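Glyoxalase/bleomycin resistance protein/dioxygenase (Albidiferax ferrireducens T118, PDB 4QB5) belongs to the vicinal oxygen chelate superfamily of glyoxalases, bleomycin resistance proteins and dioxygenases and may act as a dioxygenase, its substrate being unknown. Local coordinates at residues Ala92-Pro95 with Glu96-Asp99; Leu132-Pro135 with Asp136-Ile140. All blocks are in the same frame, centred on the assembly; numbering follows the deposited sequence.

Contact 1: Ala92-Pro95 with Glu96-Asp99; sequences AQSP and EQCD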
loop_
_atom_site.group_PDB
_atom_site.type_symbol
_atom_site.label_atom_id
_atom_site.label_comp_id
_atom_site.label_asym_id
_atom_site.label_seq_id
_atom_site.Cartn_x
_atom_site.Cartn_y
_atom_site.Cartn_z
ATOM N N ALA C 92 -1.287 -11.621 8.730
ATOM C CA ALA C 92 -0.659 -12.474 9.719
ATOM C C ALA C 92 -1.500 -13.731 9.970
ATOM O O ALA C 92 -2.761 -13.720 9.823
ATOM C CB ALA C 92 -0.462 -11.731 11.010
ATOM N N GLN C 93 -0.846 -14.797 10.388
ATOM C CA GLN C 93 -1.560 -16.115 10.495
ATOM C C GLN C 93 -2.246 -16.303 11.811
ATOM O O GLN C 93 -2.959 -17.291 11.986
ATOM C CB GLN C 93 -0.609 -17.284 10.247
ATOM C CG GLN C 93 0.262 -17.131 9.008
ATOM C CD GLN C 93 1.257 -18.301 8.867
ATOM O OE1 GLN C 93 2.340 -18.331 9.499
ATOM N NE2 GLN C 93 0.897 -19.271 8.043
ATOM N N SER C 94 -2.043 -15.394 12.747
ATOM C CA SER C 94 -2.601 -15.494 14.092
ATOM C C SER C 94 -2.471 -14.212 14.855
ATOM O O SER C 94 -1.658 -13.375 14.484
ATOM C CB SER C 94 -1.871 -16.604 14.921
ATOM O OG SER C 94 -0.533 -16.216 15.259
ATOM N N PRO C 95 -3.227 -14.065 15.954
ATOM C CA PRO C 95 -3.068 -12.942 16.804
ATOM C C PRO C 95 -1.693 -12.879 17.454
ATOM O O PRO C 95 -1.147 -11.804 17.598
ATOM C CB PRO C 95 -4.153 -13.126 17.888
ATOM C CG PRO C 95 -5.169 -14.044 17.280
ATOM C CD PRO C 95 -4.335 -14.944 16.402
ATOM N N GLU C 96 -1.144 -14.044 17.843
ATOM C CA GLU C 96 0.229 -14.127 18.371
ATOM C C GLU C 96 1.231 -13.570 17.393
ATOM O O GLU C 96 2.211 -12.955 17.800
ATOM C CB GLU C 96 0.581 -15.603 18.724
ATOM C CG GLU C 96 -0.219 -16.147 19.900
ATOM C CD GLU C 96 -1.655 -16.575 19.574
ATOM O OE1 GLU C 96 -2.035 -16.740 18.395
ATOM O OE2 GLU C 96 -2.416 -16.824 20.541
ATOM N N GLN C 97 1.005 -13.759 16.088
ATOM C CA GLN C 97 1.976 -13.212 15.090
ATOM C C GLN C 97 1.847 -11.716 14.990
ATOM O O GLN C 97 2.845 -11.022 14.856
ATOM C CB GLN C 97 1.796 -13.812 13.715
ATOM C CG GLN C 97 2.552 -15.081 13.533
ATOM C CD GLN C 97 2.578 -15.565 12.089
ATOM O OE1 GLN C 97 1.947 -15.014 11.166
ATOM N NE2 GLN C 97 3.302 -16.607 11.904
ATOM N N CYS C 98 0.622 -11.223 15.103
ATOM C CA CYS C 98 0.374 -9.800 15.160
ATOM C C CYS C 98 1.067 -9.214 16.385
ATOM O O CYS C 98 1.629 -8.132 16.288
ATOM C CB CYS C 98 -1.126 -9.429 15.253
ATOM S SG CYS C 98 -2.116 -9.926 13.843
ATOM N N ASP C 99 1.029 -9.897 17.531
ATOM C CA ASP C 99 1.693 -9.340 18.701
ATOM C C ASP C 99 3.230 -9.408 18.540
ATOM O O ASP C 99 3.903 -8.564 19.044
ATOM C CB ASP C 99 1.345 -10.084 19.964
ATOM C CG ASP C 99 -0.071 -9.756 20.468
ATOM O OD1 ASP C 99 -0.751 -8.816 19.994
ATOM O OD2 ASP C 99 -0.477 -10.507 21.324
#
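Glu96, in the first turn of helix 95-107, folds back over the residue that caps the helix: its chain bends at chi2, which brings OE1 to 3.5 Å from Ser94 CB. Gln97 makes most of the polar contact. Its backbone N donates to Ser94 OG at 3.0 Å, the side-chain bond that marks Ser94 as the N-cap; chi1 of 70° sets this hydroxyl between its own backbone N and carbonyl carbon, facing the start of the helix. The side chain of Gln97 runs out, extended beyond CG, to Gln93, where two bonds grip its amide. Gln97 OE1 accepts from Gln93 N at 2.9 Å, nearly straight at hydrogen (167°), with the donor above the carbonyl plane. Gln97 NE2 gives a more bent bond of 3.1 Å to Gln93 OE1, in that carbonyl's plane and on a lone pair. The two amide planes are turned 39° apart, and the pair of bonds limits rotation of the Gln97 amide. Cys98 N makes the first full helical bond, to Ser94 O at 3.2 Å, while its SG lies 3.7 Å from Ala92 CB on the side that faces the sheet. Asp99 N bonds to Pro95 O, and its carboxylate OD1 reaches Tyr128 OH. This helix start thus rests on the sheet, Pro95 and Cys98 packing on Tyr128 of strand 127-133 and His144 of strand 139-144.

Contact 2: Leu132-Pro135 with Asp136-Ile140; sequences LRDP and DGNKI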
loop_
_atom_site.group_PDB
_atom_site.type_symbol
_atom_site.label_atom_id
_atom_site.label_comp_id
_atom_site.label_asym_id
_atom_site.label_seq_id
_atom_site.Cartn_x
_atom_site.Cartn_y
_atom_site.Cartn_z
ATOM N N LEU C 132 1.423 0.146 14.060
ATOM C CA LEU C 132 2.711 0.826 14.327
ATOM C C LEU C 132 2.937 1.954 13.342
ATOM O O LEU C 132 2.314 1.989 12.282
ATOM C CB LEU C 132 3.918 -0.106 14.047
ATOM C CG LEU C 132 4.103 -1.310 14.920
ATOM C CD1 LEU C 132 5.067 -2.267 14.227
ATOM C CD2 LEU C 132 4.618 -0.882 16.310
ATOM N N ARG C 133 3.872 2.822 13.670
ATOM C CA ARG C 133 4.536 3.670 12.670
ATOM C C ARG C 133 5.949 3.155 12.568
ATOM O O ARG C 133 6.600 2.955 13.617
ATOM C CB ARG C 133 4.554 5.160 13.093
ATOM C CG ARG C 133 3.138 5.722 13.103
ATOM C CD ARG C 133 3.049 7.212 13.269
ATOM N NE ARG C 133 1.934 7.714 12.449
ATOM C CZ ARG C 133 0.662 7.773 12.808
ATOM N NH1 ARG C 133 0.241 7.379 14.041
ATOM N NH2 ARG C 133 -0.196 8.296 11.934
ATOM N N ASP C 134 6.434 3.056 11.345
ATOM C CA ASP C 134 7.820 2.736 11.089
ATOM C C ASP C 134 8.697 3.977 11.451
ATOM O O ASP C 134 8.188 5.022 11.882
ATOM C CB ASP C 134 8.001 2.127 9.673
ATOM C CG ASP C 134 8.070 3.160 8.544
ATOM O OD1 ASP C 134 8.019 4.398 8.787
ATOM O OD2 ASP C 134 8.189 2.709 7.349
ATOM N N PRO C 135 9.997 3.834 11.348
ATOM C CA PRO C 135 10.911 4.910 11.728
ATOM C C PRO C 135 10.683 6.168 10.949
ATOM O O PRO C 135 11.017 7.195 11.454
ATOM C CB PRO C 135 12.307 4.331 11.409
ATOM C CG PRO C 135 12.113 2.855 11.582
ATOM C CD PRO C 135 10.708 2.577 11.060
ATOM N N ASP C 136 10.079 6.086 9.759
ATOM C CA ASP C 136 9.750 7.284 8.946
ATOM C C ASP C 136 8.341 7.824 9.158
ATOM O O ASP C 136 7.995 8.781 8.537
ATOM C CB ASP C 136 9.966 6.960 7.469
ATOM C CG ASP C 136 11.441 6.751 7.145
ATOM O OD1 ASP C 136 12.143 7.744 6.828
ATOM O OD2 ASP C 136 11.929 5.620 7.278
ATOM N N GLY C 137 7.546 7.239 10.050
ATOM C CA GLY C 137 6.175 7.685 10.222
ATOM C C GLY C 137 5.206 6.947 9.272
ATOM O O GLY C 137 3.988 7.163 9.319
ATOM N N ASN C 138 5.669 6.047 8.429
ATOM C CA ASN C 138 4.686 5.239 7.679
ATOM C C ASN C 138 3.799 4.400 8.617
ATOM O O ASN C 138 4.305 3.697 9.492
ATOM C CB ASN C 138 5.330 4.299 6.651
ATOM C CG ASN C 138 6.184 5.041 5.617
ATOM O OD1 ASN C 138 7.393 4.812 5.508
ATOM N ND2 ASN C 138 5.562 5.915 4.856
ATOM N N LYS C 139 2.471 4.462 8.421
ATOM C CA LYS C 139 1.541 3.774 9.288
ATOM C C LYS C 139 1.281 2.400 8.762
ATOM O O LYS C 139 0.901 2.257 7.607
ATOM C CB LYS C 139 0.211 4.571 9.406
ATOM C CG LYS C 139 -0.715 4.012 10.452
ATOM C CD LYS C 139 -1.926 4.934 10.633
ATOM C CE LYS C 139 -2.715 4.527 11.840
ATOM N NZ LYS C 139 -4.054 5.198 11.805
ATOM N N ILE C 140 1.510 1.381 9.599
ATOM C CA ILE C 140 1.441 -0.030 9.146
ATOM C C ILE C 140 0.709 -0.843 10.198
ATOM O O ILE C 140 0.569 -0.416 11.340
ATOM C CB ILE C 140 2.857 -0.624 8.858
ATOM C CG1 ILE C 140 3.669 -0.693 10.171
ATOM C CG2 ILE C 140 3.564 0.233 7.797
ATOM C CD1 ILE C 140 5.092 -1.174 10.023
#
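Leu132 and Ile140 form the last hydrogen-bonded antiparallel pair of a beta hairpin, strands 127-133 and 139-144, closed by a type I turn from Asp134 to Gly137. Both backbone bonds of the pair are 2.9 Å long, Leu132 N to Ile140 O and Ile140 N to Leu132 O. On the same face Leu132 CB meets Ile140 CG1 at 3.9 Å, and Leu132 packs against Phe101 and Ile106 of helix 95-107. Arg133 pairs with Lys139 without hydrogen bonds, on the other face of the sheet. The two long chains cross at an angle, Lys139 CD lying over one face of the guanidinium 4.0 Å from Arg133 NH2; Gly137 O is at the edge, near its plane. Lys139 also packs on Ile75 of the second subunit. Asp134 organises the turn. Its N bonds to Asn138 O, and its O accepts from Gly137 N at 2.9 Å, the bond that closes the turn. With chi1 at 82°, the carboxylate swings in over the turn backbone, where OD1 can accept two amides; OD2 is held by Tyr41 OH of helix 34-46. Pro135 supplies the next corner of the turn and packs on Phe40 of that helix. Gly137 follows with a positive phi (89°), a conformation glycine adopts readily. The two amides that grip Asp134 OD1, Asp136 N at 2.8 Å and Asn138 N at 2.9 Å, arrive from opposite faces of the carboxylate plane.

In the fold
Both contacts are built around the same four-stranded sheet, contact 2 within it and contact 1 at the start of the helix packed on it; contact 1 comes first in the chain. Their centres lie 18 Å apart and their nearest atoms about 7 Å, so they do not touch. Strands 127-133 and 139-144 join them: contact 2 turns one into the other, and contact 1, beginning in the loop after strand 87-91, starts the helix that lies across them. Further along, the same helix 95-107 reaches Leu132. The chain has two four-stranded sheets of the same strand order, as expected of the vicinal oxygen chelate fold; neither contact contains an identified metal or substrate site.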